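Local structure of peptidoglycan-recognition protein (Apis mellifera, 5XZ3) at residues 19-24 with 67-72; 24-29 with 87-92; 73-78 with 104-109; 110-115 with 151-156; 141-146 with 164-169. The protein probably binds bacterial peptidoglycan as a short-type recognition protein of honeybee innate immunity, using a fold of the N-acetylmuramoyl-L-alanine amidase family. All blocks are in the same frame, centred on the assembly; numbering follows the deposited sequence.

Interaction 3 is the core of the set: two parallel strands of the central sheet, held by backbone bonds and buried on both faces. Interaction 5 reaches the same sheet at its 141-145 edge, where a turn of the C-terminal tail docks with one backbone bond between the segments, a bridging water and apolar contacts. Interactions 1 and 2 lie near the surface. They hold successive parts of the loop before strand 31-38, share Ile24, and use water as well as backbone bonds. They meet where His68 NE2 bonds Glu91 O. Interaction 4 joins two loops, is largely buried and has no hydrogen bond across it. Its segment 110-115 continues directly from 104-109, and it packs against interaction 5.

Interaction 1. Residues 19-24 with 67-72; sequences VQAKNI and WHDIGY
Lys22 N donates to His68 O over 2.8 Å, and this backbone bond is the close centre of the contact. The donor lies nearly along the C=O axis. Beside it the methyl of Ala21 packs on the Asp69 carboxylate, with CB 3.4 Å from OD2. Asp69 OD1 turns to other partners, a salt bridge with Arg13 and a weak bond from Ile70 N. The contact is looser at Asn23. Asn23 CB and His68 CB are 4.0 Å apart. Asn23 O lies at the edge of the imidazole, 3.5 Å from His68 CD2. A water bridges Asn23 O and Asp69 OD2. The Lys22 chain is exposed, yet it bends at chi3 (-74°) and brings CE to 3.1 Å from Trp67 O, while its NZ bonds Met62 O. The contact joins two loops of the amidase-like fold. Segment 19-24 leads from helix 13-16 toward strand 31-38. Segment 67-72 connects helix 47-64, on which Ile70 packs, to strand 74-76.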
# COMPACT_ATOMS: atom_id res chain seq x y z
N VAL A 19 5.83 -12.28 -13.40
CA VAL A 19 5.38 -11.30 -14.39
C VAL A 19 5.83 -9.88 -14.01
O VAL A 19 5.37 -9.31 -13.02
CB VAL A 19 3.85 -11.35 -14.62
CG1 VAL A 19 3.43 -10.41 -15.74
CG2 VAL A 19 3.39 -12.77 -14.92
N GLN A 20 6.71 -9.31 -14.84
CA GLN A 20 7.21 -7.95 -14.68
C GLN A 20 6.14 -6.95 -15.11
O GLN A 20 5.22 -7.31 -15.84
CB GLN A 20 8.47 -7.76 -15.54
CG GLN A 20 9.63 -8.69 -15.21
CD GLN A 20 10.48 -8.18 -14.06
OE1 GLN A 20 10.38 -8.67 -12.93
NE2 GLN A 20 11.32 -7.17 -14.33
N ALA A 21 6.27 -5.70 -14.67
CA ALA A 21 5.48 -4.60 -15.21
C ALA A 21 5.64 -4.53 -16.74
O ALA A 21 6.73 -4.80 -17.26
CB ALA A 21 5.91 -3.28 -14.59
N LYS A 22 4.55 -4.19 -17.44
CA LYS A 22 4.59 -3.95 -18.89
C LYS A 22 5.21 -2.59 -19.23
O LYS A 22 5.83 -2.45 -20.28
CB LYS A 22 3.19 -4.06 -19.50
CG LYS A 22 2.66 -5.50 -19.57
CD LYS A 22 1.26 -5.61 -20.18
CE LYS A 22 0.19 -5.12 -19.21
NZ LYS A 22 -1.21 -5.12 -19.74
N ASN A 23 5.06 -1.62 -18.33
CA ASN A 23 5.59 -0.26 -18.52
C ASN A 23 5.91 0.36 -17.17
O ASN A 23 5.18 0.14 -16.20
CB ASN A 23 4.58 0.63 -19.25
CG ASN A 23 5.19 1.93 -19.77
OD1 ASN A 23 6.33 1.96 -20.23
ND2 ASN A 23 4.42 3.01 -19.70
N ILE A 24 6.98 1.14 -17.10
CA ILE A 24 7.37 1.80 -15.86
C ILE A 24 7.54 3.28 -16.11
O ILE A 24 8.16 3.69 -17.11
CB ILE A 24 8.68 1.20 -15.28
CG1 ILE A 24 8.51 -0.28 -14.93
CG2 ILE A 24 9.13 1.95 -14.03
CD1 ILE A 24 9.80 -1.09 -14.99
N TRP A 67 -3.91 -2.88 -17.42
CA TRP A 67 -3.08 -1.86 -16.78
C TRP A 67 -1.61 -2.27 -16.91
O TRP A 67 -1.32 -3.44 -17.13
CB TRP A 67 -3.44 -1.71 -15.32
CG TRP A 67 -4.78 -1.12 -15.03
CD1 TRP A 67 -5.74 -0.73 -15.93
CD2 TRP A 67 -5.33 -0.90 -13.74
NE1 TRP A 67 -6.85 -0.26 -15.27
CE2 TRP A 67 -6.62 -0.36 -13.92
CE3 TRP A 67 -4.86 -1.12 -12.43
CZ2 TRP A 67 -7.45 -0.01 -12.84
CZ3 TRP A 67 -5.69 -0.77 -11.35
CH2 TRP A 67 -6.97 -0.23 -11.57
N HIS A 68 -0.72 -1.29 -16.73
CA HIS A 68 0.72 -1.47 -16.89
C HIS A 68 1.32 -2.40 -15.82
O HIS A 68 2.36 -3.02 -16.05
CB HIS A 68 1.44 -0.10 -16.94
CG HIS A 68 1.29 0.73 -15.69
ND1 HIS A 68 0.11 1.38 -15.35
CD2 HIS A 68 2.18 1.05 -14.72
CE1 HIS A 68 0.28 2.03 -14.22
NE2 HIS A 68 1.53 1.84 -13.81
N ASP A 69 0.66 -2.51 -14.67
CA ASP A 69 1.23 -3.14 -13.48
C ASP A 69 0.10 -3.41 -12.47
O ASP A 69 -1.02 -2.93 -12.66
CB ASP A 69 2.27 -2.19 -12.87
CG ASP A 69 3.33 -2.91 -12.04
OD1 ASP A 69 3.16 -4.10 -11.74
OD2 ASP A 69 4.36 -2.25 -11.71
N ILE A 70 0.38 -4.17 -11.42
CA ILE A 70 -0.49 -4.15 -10.23
C ILE A 70 -0.54 -2.69 -9.76
O ILE A 70 0.48 -1.97 -9.78
CB ILE A 70 -0.04 -5.13 -9.11
CG1 ILE A 70 -1.09 -5.17 -7.98
CG2 ILE A 70 1.40 -4.82 -8.66
CD1 ILE A 70 -1.04 -6.36 -7.03
N GLY A 71 -1.74 -2.24 -9.41
CA GLY A 71 -2.00 -0.81 -9.18
C GLY A 71 -1.48 -0.26 -7.86
O GLY A 71 -1.28 0.95 -7.73
N TYR A 72 -1.28 -1.15 -6.88
CA TYR A 72 -0.90 -0.73 -5.52
C TYR A 72 0.61 -0.74 -5.30
O TYR A 72 1.29 -1.65 -5.78
CB TYR A 72 -1.57 -1.62 -4.48
CG TYR A 72 -3.08 -1.64 -4.53
CD1 TYR A 72 -3.82 -0.49 -4.25
CD2 TYR A 72 -3.77 -2.83 -4.82
CE1 TYR A 72 -5.21 -0.51 -4.25
CE2 TYR A 72 -5.18 -2.86 -4.83
CZ TYR A 72 -5.88 -1.70 -4.55
OH TYR A 72 -7.26 -1.70 -4.54
O HOH W 1 4.94 -0.05 -13.52

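Interaction 2. Residues 24-29 with 87-92; sequences INYLII and GWNHEG
Tyr26 and His90 form a single beta bridge between two surface loops of the amidase-like fold. One leads into strand 31-38 and the other follows strand 82-84. Two backbone bonds make the bridge. Glu91 N donates almost straight to Asn25 O at 2.8 Å, and Leu27 N donates to Asn89 O at 3.0 Å from above the carbonyl plane.

The His90 side chain can be followed outward. CB lies near Ile24 CG2 and Asn25 O. CG and CD2 sit under the Ile24 CG2 methyl, which covers one ring face in a CH-pi contact, 3.6 Å from the centroid. His90 ND1 lies 4.0 Å from both Ile24 CG1 and Ile24 CG2. CD2 also meets Tyr26 CE1 at 3.6 Å, with the two ring planes 43° apart. CE1 touches Ile24 CD1, and NE2 at the tip shares a water with Tyr26 OH. With an alanine here, the Ile24 methyl and the Tyr26 ring would probably lose their aromatic partner, and the water one mate.

Asn89 CB lies over a face of the Tyr26 ring. Leu27 is buried and points toward 87-92, and it also packs on Ile103 of strand 102-107. With CG anti to the carbonyl carbon (chi1 -69°), it brings CD1 to 3.4 Å from Trp88 O.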
# COMPACT_ATOMS: atom_id res chain seq x y z
N ILE A 24 6.98 1.14 -17.10
CA ILE A 24 7.37 1.80 -15.86
C ILE A 24 7.54 3.28 -16.11
O ILE A 24 8.16 3.69 -17.11
CB ILE A 24 8.68 1.20 -15.28
CG1 ILE A 24 8.51 -0.28 -14.93
CG2 ILE A 24 9.13 1.95 -14.03
CD1 ILE A 24 9.80 -1.09 -14.99
N ASN A 25 6.94 4.10 -15.24
CA ASN A 25 7.34 5.50 -15.11
C ASN A 25 7.75 5.72 -13.67
O ASN A 25 7.12 5.19 -12.76
CB ASN A 25 6.21 6.45 -15.50
CG ASN A 25 6.01 6.53 -17.00
OD1 ASN A 25 6.78 7.18 -17.72
ND2 ASN A 25 4.99 5.84 -17.49
N TYR A 26 8.78 6.53 -13.47
CA TYR A 26 9.36 6.74 -12.15
C TYR A 26 8.74 7.90 -11.40
O TYR A 26 8.55 8.99 -11.95
CB TYR A 26 10.88 6.94 -12.28
CG TYR A 26 11.70 5.73 -11.94
CD1 TYR A 26 11.42 4.48 -12.49
CD2 TYR A 26 12.80 5.86 -11.07
CE1 TYR A 26 12.18 3.36 -12.16
CE2 TYR A 26 13.58 4.76 -10.74
CZ TYR A 26 13.27 3.52 -11.29
OH TYR A 26 14.04 2.45 -10.93
N LEU A 27 8.42 7.66 -10.13
CA LEU A 27 8.00 8.71 -9.21
C LEU A 27 9.12 9.67 -8.89
O LEU A 27 10.24 9.21 -8.65
CB LEU A 27 7.54 8.10 -7.87
CG LEU A 27 6.24 7.29 -7.88
CD1 LEU A 27 6.07 6.46 -6.61
CD2 LEU A 27 5.06 8.24 -8.07
N ILE A 28 8.81 10.97 -8.86
CA ILE A 28 9.67 11.96 -8.22
C ILE A 28 9.89 11.53 -6.76
O ILE A 28 8.94 11.20 -6.06
CB ILE A 28 9.04 13.39 -8.27
CG1 ILE A 28 8.95 13.89 -9.73
CG2 ILE A 28 9.81 14.39 -7.42
CD1 ILE A 28 7.94 15.02 -9.92
N ILE A 29 11.15 11.52 -6.34
CA ILE A 29 11.53 11.20 -4.97
C ILE A 29 12.31 12.39 -4.44
O ILE A 29 13.24 12.83 -5.11
CB ILE A 29 12.38 9.90 -4.95
CG1 ILE A 29 11.45 8.70 -5.16
CG2 ILE A 29 13.19 9.76 -3.65
CD1 ILE A 29 12.19 7.41 -5.26
N GLY A 87 5.91 -0.93 -5.87
CA GLY A 87 7.08 -0.54 -5.08
C GLY A 87 7.24 0.95 -4.85
O GLY A 87 6.33 1.74 -5.15
N TRP A 88 8.40 1.33 -4.30
CA TRP A 88 8.69 2.73 -3.95
C TRP A 88 8.88 3.62 -5.19
O TRP A 88 8.62 4.82 -5.13
CB TRP A 88 10.00 2.82 -3.15
CG TRP A 88 10.03 2.22 -1.78
CD1 TRP A 88 10.81 1.18 -1.36
CD2 TRP A 88 9.29 2.66 -0.64
NE1 TRP A 88 10.59 0.93 -0.03
CE2 TRP A 88 9.66 1.82 0.44
CE3 TRP A 88 8.32 3.66 -0.43
CZ2 TRP A 88 9.12 1.96 1.72
CZ3 TRP A 88 7.78 3.81 0.85
CH2 TRP A 88 8.18 2.95 1.91
N ASN A 89 9.38 3.04 -6.29
CA ASN A 89 9.90 3.84 -7.39
C ASN A 89 9.01 3.99 -8.62
O ASN A 89 9.27 4.86 -9.44
CB ASN A 89 11.26 3.33 -7.85
CG ASN A 89 12.36 3.73 -6.90
OD1 ASN A 89 12.78 4.91 -6.85
ND2 ASN A 89 12.80 2.79 -6.11
N HIS A 90 7.98 3.15 -8.75
CA HIS A 90 7.18 3.12 -9.97
C HIS A 90 5.81 3.72 -9.74
O HIS A 90 5.16 3.39 -8.74
CB HIS A 90 6.99 1.68 -10.47
CG HIS A 90 8.26 0.94 -10.71
ND1 HIS A 90 8.29 -0.43 -10.89
CD2 HIS A 90 9.55 1.35 -10.76
CE1 HIS A 90 9.53 -0.82 -11.07
NE2 HIS A 90 10.32 0.23 -11.00
N GLU A 91 5.36 4.59 -10.65
CA GLU A 91 4.02 5.19 -10.55
C GLU A 91 2.95 4.10 -10.60
O GLU A 91 2.95 3.25 -11.49
CB GLU A 91 3.84 6.21 -11.69
CG GLU A 91 2.47 6.87 -11.75
CD GLU A 91 2.23 7.66 -13.02
OE1 GLU A 91 3.21 8.21 -13.60
OE2 GLU A 91 1.04 7.75 -13.43
N GLY A 92 2.04 4.12 -9.62
CA GLY A 92 0.96 3.16 -9.51
C GLY A 92 -0.32 3.58 -10.22
O GLY A 92 -0.30 4.51 -11.04
O HOH W 2 4.85 2.75 -13.36
O HOH W 3 5.39 9.16 -12.23
O HOH W 4 13.24 -0.19 -11.84
O HOH W 5 11.16 6.75 -8.56

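Interaction 3. Residues 73-78 with 104-109; sequences SFLIGG and SIAFIG
Ile76 N donates to Ala106 O at 2.8 Å, the shortest bond of this contact. Other backbone bonds alternate along the pair: Phe74 N to Ser104 O, Ala106 N to Phe74 O, and Ile108 N to Ile76 O. At one end Ser73 and Ser104 exchange bonds. Ser104 N donates to Ser73 OG at 2.9 Å, and Ser73 N donates to Ser104 OG at 3.1 Å. Ser104 OG stands between its own backbone N and carbonyl carbon (chi1 56°), which turns it toward Ser73 N. This is the parallel pairing of two strands in the central mixed sheet, with the axes of 74-76 and 104-107 26° apart. Phe74, Ile76, Ile105 and Phe107 share the face covered by helix 118-133. There Ile76 CG1 meets Ile105 CG2 at 3.5 Å, and Ile76 CB lies over a face of the Phe107 ring. Leu75 and Ala106 occupy the other face, where Leu75 also packs on Ile57 of helix 47-64. Ile108 CD1 reaches Leu75 CB at 3.9 Å and Gly77 CA at the same distance.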
# COMPACT_ATOMS: atom_id res chain seq x y z
N SER A 73 1.13 0.24 -4.55
CA SER A 73 2.59 0.31 -4.32
C SER A 73 3.06 -0.80 -3.40
O SER A 73 4.03 -1.51 -3.72
CB SER A 73 3.02 1.68 -3.78
OG SER A 73 2.38 2.68 -4.54
N PHE A 74 2.35 -0.96 -2.28
CA PHE A 74 2.57 -2.04 -1.32
C PHE A 74 1.25 -2.61 -0.84
O PHE A 74 0.24 -1.91 -0.79
CB PHE A 74 3.38 -1.54 -0.13
CG PHE A 74 4.75 -1.07 -0.48
CD1 PHE A 74 5.81 -2.00 -0.59
CD2 PHE A 74 5.00 0.28 -0.75
CE1 PHE A 74 7.10 -1.58 -0.95
CE2 PHE A 74 6.29 0.69 -1.11
CZ PHE A 74 7.33 -0.23 -1.19
N LEU A 75 1.27 -3.89 -0.45
CA LEU A 75 0.07 -4.53 0.09
C LEU A 75 0.40 -5.11 1.46
O LEU A 75 1.53 -5.52 1.70
CB LEU A 75 -0.48 -5.60 -0.87
CG LEU A 75 -0.92 -5.06 -2.24
CD1 LEU A 75 0.23 -5.24 -3.23
CD2 LEU A 75 -2.16 -5.77 -2.75
N ILE A 76 -0.58 -5.09 2.36
CA ILE A 76 -0.40 -5.61 3.72
C ILE A 76 -1.33 -6.82 3.84
O ILE A 76 -2.54 -6.70 3.66
CB ILE A 76 -0.75 -4.54 4.81
CG1 ILE A 76 -0.02 -3.19 4.61
CG2 ILE A 76 -0.56 -5.10 6.23
CD1 ILE A 76 1.50 -3.20 4.58
N GLY A 77 -0.76 -7.99 4.10
CA GLY A 77 -1.54 -9.22 4.28
C GLY A 77 -1.94 -9.39 5.74
O GLY A 77 -1.31 -8.83 6.63
N GLY A 78 -2.98 -10.19 5.99
CA GLY A 78 -3.40 -10.53 7.36
C GLY A 78 -2.37 -11.35 8.09
O GLY A 78 -2.45 -11.53 9.31
N SER A 104 0.77 4.01 -2.56
CA SER A 104 -0.38 3.49 -1.85
C SER A 104 -0.01 2.30 -0.99
O SER A 104 0.90 1.52 -1.34
CB SER A 104 -1.52 3.15 -2.81
OG SER A 104 -1.09 2.22 -3.81
N ILE A 105 -0.69 2.17 0.15
CA ILE A 105 -0.52 1.00 1.01
C ILE A 105 -1.91 0.38 1.09
O ILE A 105 -2.85 1.01 1.61
CB ILE A 105 0.02 1.36 2.41
CG1 ILE A 105 1.40 2.05 2.30
CG2 ILE A 105 0.07 0.10 3.28
CD1 ILE A 105 2.02 2.54 3.61
N ALA A 106 -2.05 -0.82 0.54
CA ALA A 106 -3.35 -1.44 0.44
C ALA A 106 -3.43 -2.60 1.42
O ALA A 106 -2.70 -3.59 1.30
CB ALA A 106 -3.66 -1.91 -0.99
N PHE A 107 -4.34 -2.48 2.38
CA PHE A 107 -4.64 -3.54 3.33
C PHE A 107 -5.55 -4.55 2.62
O PHE A 107 -6.60 -4.18 2.11
CB PHE A 107 -5.39 -2.95 4.54
CG PHE A 107 -4.51 -2.21 5.51
CD1 PHE A 107 -3.93 -0.97 5.17
CD2 PHE A 107 -4.31 -2.72 6.80
CE1 PHE A 107 -3.13 -0.29 6.10
CE2 PHE A 107 -3.52 -2.04 7.72
CZ PHE A 107 -2.93 -0.82 7.37
N ILE A 108 -5.12 -5.80 2.59
CA ILE A 108 -5.86 -6.85 1.87
C ILE A 108 -7.09 -7.23 2.71
O ILE A 108 -6.96 -7.77 3.78
CB ILE A 108 -4.96 -8.07 1.54
CG1 ILE A 108 -3.84 -7.64 0.56
CG2 ILE A 108 -5.78 -9.22 0.94
CD1 ILE A 108 -2.63 -8.56 0.59
N GLY A 109 -8.27 -6.89 2.20
CA GLY A 109 -9.50 -7.22 2.88
C GLY A 109 -10.49 -6.11 2.71
O GLY A 109 -10.28 -5.20 1.89
O HOH W 6 -5.80 -10.14 4.61

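Interaction 4. Residues 110-115 with 151-156; sequences NFQNKS and ATLSPG
Phe111 and Gln112 press their backbone against Gly156, with the CA atoms of Gln112 and Gly156 3.7 Å apart. Phe111 O lies 3.4 Å from Gly156 C and also receives a CA-H...O contact from Gly156 CA. A side chain on Gly156 would clash with Phe111 C and Gln112 N, so the close approach depends on glycine. Phe111 CB rests 3.7 Å from Pro155 O. The Gln112 chain starts with CG anti to the backbone N (chi1 176°) and bends at chi2 (60°), which carries the end of the chain to Gly156 and Leu153 CB. No hydrogen bond crosses between the segments.

Gly156 is the N-cap residue of helix 157-163, so the contact sets the loop after strand 102-107 against the start of that helix. Both loops are shaped from within. Asn110 OD1 accepts from Gln112 N at 3.1 Å, in the carbonyl plane, closing an Asx turn. Thr152 OG1 accepts from Ser154 N in an ST turn, and Gly156 N bonds Leu153 O. A cis peptide precedes Pro155. Further out, Lys114 NZ bonds Asn110 O at 2.9 Å and forms a salt bridge with Glu43. Ser154 OG is held by His37 ND1 and the backbone N of His38.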
# COMPACT_ATOMS: atom_id res chain seq x y z
N ASN A 110 -11.57 -6.20 3.48
CA ASN A 110 -12.60 -5.17 3.51
C ASN A 110 -12.67 -4.70 4.94
O ASN A 110 -13.08 -5.46 5.83
CB ASN A 110 -13.94 -5.76 3.06
CG ASN A 110 -15.06 -4.73 3.00
OD1 ASN A 110 -15.04 -3.70 3.68
ND2 ASN A 110 -16.07 -5.03 2.20
N PHE A 111 -12.27 -3.45 5.16
CA PHE A 111 -12.22 -2.87 6.52
C PHE A 111 -13.26 -1.76 6.77
O PHE A 111 -13.08 -0.90 7.64
CB PHE A 111 -10.76 -2.52 6.91
CG PHE A 111 -9.83 -3.70 6.78
CD1 PHE A 111 -9.75 -4.67 7.81
CD2 PHE A 111 -9.10 -3.92 5.61
CE1 PHE A 111 -8.94 -5.79 7.68
CE2 PHE A 111 -8.29 -5.05 5.47
CZ PHE A 111 -8.20 -5.98 6.50
N GLN A 112 -14.38 -1.82 6.04
CA GLN A 112 -15.52 -0.92 6.28
C GLN A 112 -16.19 -1.18 7.62
O GLN A 112 -16.51 -0.23 8.35
CB GLN A 112 -16.56 -1.03 5.14
CG GLN A 112 -17.84 -0.20 5.33
CD GLN A 112 -17.63 1.32 5.44
OE1 GLN A 112 -18.52 2.03 5.89
NE2 GLN A 112 -16.46 1.82 5.03
N ASN A 113 -16.38 -2.46 7.93
CA ASN A 113 -17.12 -2.88 9.12
C ASN A 113 -16.32 -3.68 10.15
O ASN A 113 -16.90 -4.21 11.11
CB ASN A 113 -18.38 -3.66 8.70
CG ASN A 113 -19.34 -2.82 7.90
OD1 ASN A 113 -19.71 -1.71 8.30
ND2 ASN A 113 -19.75 -3.33 6.75
N LYS A 114 -15.01 -3.77 9.94
CA LYS A 114 -14.13 -4.39 10.92
C LYS A 114 -12.74 -3.79 10.88
O LYS A 114 -12.27 -3.36 9.82
CB LYS A 114 -14.07 -5.92 10.77
CG LYS A 114 -13.45 -6.41 9.49
CD LYS A 114 -13.20 -7.90 9.56
CE LYS A 114 -13.17 -8.43 8.15
NZ LYS A 114 -12.11 -7.69 7.41
N SER A 115 -12.11 -3.75 12.04
CA SER A 115 -10.76 -3.22 12.21
C SER A 115 -9.75 -4.14 11.56
O SER A 115 -10.00 -5.35 11.42
CB SER A 115 -10.43 -3.12 13.70
OG SER A 115 -11.17 -2.10 14.31
N ALA A 151 -13.68 9.82 -4.73
CA ALA A 151 -15.03 9.36 -4.39
C ALA A 151 -15.01 7.86 -4.10
O ALA A 151 -15.17 7.02 -4.99
CB ALA A 151 -16.03 9.70 -5.51
N THR A 152 -14.74 7.54 -2.83
CA THR A 152 -14.56 6.15 -2.37
C THR A 152 -14.81 6.10 -0.85
O THR A 152 -14.72 7.12 -0.16
CB THR A 152 -13.14 5.60 -2.70
OG1 THR A 152 -13.09 4.18 -2.46
CG2 THR A 152 -12.06 6.26 -1.84
N LEU A 153 -15.12 4.91 -0.35
CA LEU A 153 -15.13 4.70 1.09
C LEU A 153 -13.81 4.07 1.56
O LEU A 153 -13.61 3.94 2.75
CB LEU A 153 -16.34 3.85 1.50
CG LEU A 153 -17.70 4.46 1.18
CD1 LEU A 153 -18.80 3.52 1.65
CD2 LEU A 153 -17.91 5.86 1.77
N SER A 154 -12.95 3.68 0.62
CA SER A 154 -11.62 3.11 0.93
C SER A 154 -10.85 4.08 1.85
O SER A 154 -10.89 5.27 1.61
CB SER A 154 -10.87 2.83 -0.40
OG SER A 154 -9.58 2.36 -0.17
N PRO A 155 -10.13 3.58 2.91
CA PRO A 155 -9.75 2.22 3.24
C PRO A 155 -10.77 1.51 4.13
O PRO A 155 -10.43 0.52 4.78
CB PRO A 155 -8.40 2.41 3.96
CG PRO A 155 -8.62 3.68 4.74
CD PRO A 155 -9.42 4.55 3.77
N GLY A 156 -12.01 1.99 4.11
CA GLY A 156 -13.06 1.47 5.00
C GLY A 156 -13.06 2.24 6.31
O GLY A 156 -12.00 2.60 6.84

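Interaction 5. Residues 141-146 with 164-169; sequences VRVIGG and QNWPEW
The edge strand 141-145 of the central sheet is met here by a type I beta turn, Trp166 to Trp169, in the tail that follows helix 157-163. The turn closes through Trp169 N to Trp166 O at 3.0 Å. Val143 and Trp169 make a single beta bridge, and Val143 also has a backbone bond with Val170, just beyond the turn. Val143 N donates to Glu168 O at 3.1 Å, from above the carbonyl plane. Trp169 CA gives a CA-H...O contact to Val143 O at 3.3 Å.

Val143 carries the side-chain contact with both methyls. CG1 is anti to the backbone N (chi1 179°) and reaches the edge of the Trp166 indole, 4.0 Å from CE3 and in the ring plane. CG2 lies beside Glu168 CB at 3.6 Å, the two side chains pointing the same way. Cut back to an alanine, this position would probably leave a gap at the Trp166 edge and take the CG2 contact from Glu168 CB. Trp169 CD1 comes within 3.4 Å of Val143 O, and its NE1 bonds Gln148. Trp166 also packs on Leu121 and Ile128 of helix 118-133.

A water donates to both Val141 O and Glu168 O. Glu168 O thus accepts from Val143 N and from this water, which implies that one carbonyl of the turn ties the tail to the strand both directly and through solvent.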
# COMPACT_ATOMS: atom_id res chain seq x y z
N VAL A 141 5.98 13.84 5.16
CA VAL A 141 5.06 13.06 4.33
C VAL A 141 3.66 13.08 4.97
O VAL A 141 3.52 13.03 6.19
CB VAL A 141 5.56 11.60 4.06
CG1 VAL A 141 5.58 10.74 5.32
CG2 VAL A 141 4.73 10.92 2.96
N ARG A 142 2.65 13.19 4.11
CA ARG A 142 1.26 13.32 4.54
C ARG A 142 0.53 12.00 4.25
O ARG A 142 0.50 11.54 3.12
CB ARG A 142 0.61 14.50 3.79
CG ARG A 142 1.34 15.82 4.05
CD ARG A 142 0.79 17.02 3.28
NE ARG A 142 -0.47 17.53 3.85
CZ ARG A 142 -0.58 18.22 4.98
NH1 ARG A 142 -1.78 18.62 5.39
NH2 ARG A 142 0.49 18.52 5.73
N VAL A 143 -0.01 11.39 5.30
CA VAL A 143 -0.70 10.12 5.16
C VAL A 143 -2.18 10.43 5.18
O VAL A 143 -2.67 11.13 6.07
CB VAL A 143 -0.35 9.12 6.29
CG1 VAL A 143 -1.12 7.82 6.12
CG2 VAL A 143 1.15 8.85 6.34
N ILE A 144 -2.88 9.91 4.17
CA ILE A 144 -4.32 10.14 4.04
C ILE A 144 -5.01 8.86 3.62
O ILE A 144 -4.38 7.98 3.01
CB ILE A 144 -4.65 11.25 2.99
CG1 ILE A 144 -3.91 10.99 1.66
CG2 ILE A 144 -4.32 12.63 3.55
CD1 ILE A 144 -4.37 11.89 0.52
N GLY A 145 -6.31 8.75 3.92
CA GLY A 145 -7.07 7.61 3.38
C GLY A 145 -7.54 8.02 1.99
O GLY A 145 -7.71 9.19 1.73
N GLY A 146 -7.74 7.04 1.10
CA GLY A 146 -8.28 7.30 -0.23
C GLY A 146 -9.52 8.18 -0.23
O GLY A 146 -9.65 9.07 -1.08
N GLN A 164 -6.14 7.20 11.68
CA GLN A 164 -6.23 8.53 12.32
C GLN A 164 -5.43 8.65 13.63
O GLN A 164 -5.14 9.77 14.08
CB GLN A 164 -7.68 8.94 12.57
CG GLN A 164 -8.42 9.29 11.29
CD GLN A 164 -9.84 9.70 11.56
OE1 GLN A 164 -10.72 8.86 11.71
NE2 GLN A 164 -10.06 11.00 11.66
N ASN A 165 -5.08 7.52 14.24
CA ASN A 165 -4.19 7.52 15.42
C ASN A 165 -2.73 7.80 15.07
O ASN A 165 -1.93 8.15 15.95
CB ASN A 165 -4.31 6.21 16.20
CG ASN A 165 -5.71 5.99 16.78
OD1 ASN A 165 -6.39 6.95 17.17
ND2 ASN A 165 -6.13 4.73 16.86
N TRP A 166 -2.39 7.66 13.80
CA TRP A 166 -1.01 7.83 13.39
C TRP A 166 -0.63 9.30 13.35
O TRP A 166 -1.37 10.10 12.79
CB TRP A 166 -0.79 7.26 12.01
CG TRP A 166 -0.84 5.78 11.88
CD1 TRP A 166 -0.78 4.84 12.88
CD2 TRP A 166 -0.89 5.07 10.65
NE1 TRP A 166 -0.82 3.57 12.32
CE2 TRP A 166 -0.89 3.69 10.96
CE3 TRP A 166 -0.96 5.47 9.31
CZ2 TRP A 166 -0.95 2.70 9.96
CZ3 TRP A 166 -1.04 4.49 8.32
CH2 TRP A 166 -1.03 3.12 8.65
N PRO A 167 0.54 9.65 13.91
CA PRO A 167 0.96 11.06 13.92
C PRO A 167 1.16 11.65 12.52
O PRO A 167 1.09 12.88 12.37
CB PRO A 167 2.29 11.03 14.68
CG PRO A 167 2.24 9.77 15.49
CD PRO A 167 1.51 8.79 14.63
N GLU A 168 1.41 10.80 11.52
CA GLU A 168 1.65 11.26 10.14
C GLU A 168 0.32 11.48 9.39
O GLU A 168 0.31 12.08 8.32
CB GLU A 168 2.56 10.28 9.35
CG GLU A 168 3.96 10.04 9.91
CD GLU A 168 4.01 9.01 11.04
OE1 GLU A 168 2.95 8.48 11.43
OE2 GLU A 168 5.13 8.72 11.55
N TRP A 169 -0.79 11.01 9.97
CA TRP A 169 -2.11 11.23 9.35
C TRP A 169 -2.47 12.72 9.39
O TRP A 169 -2.24 13.38 10.39
CB TRP A 169 -3.21 10.38 10.01
CG TRP A 169 -4.56 10.69 9.44
CD1 TRP A 169 -5.07 10.25 8.26
CD2 TRP A 169 -5.56 11.55 10.01
NE1 TRP A 169 -6.32 10.78 8.04
CE2 TRP A 169 -6.65 11.59 9.10
CE3 TRP A 169 -5.64 12.30 11.19
CZ2 TRP A 169 -7.81 12.32 9.35
CZ3 TRP A 169 -6.81 13.05 11.44
CH2 TRP A 169 -7.88 13.05 10.51
O HOH W 7 2.10 14.63 8.13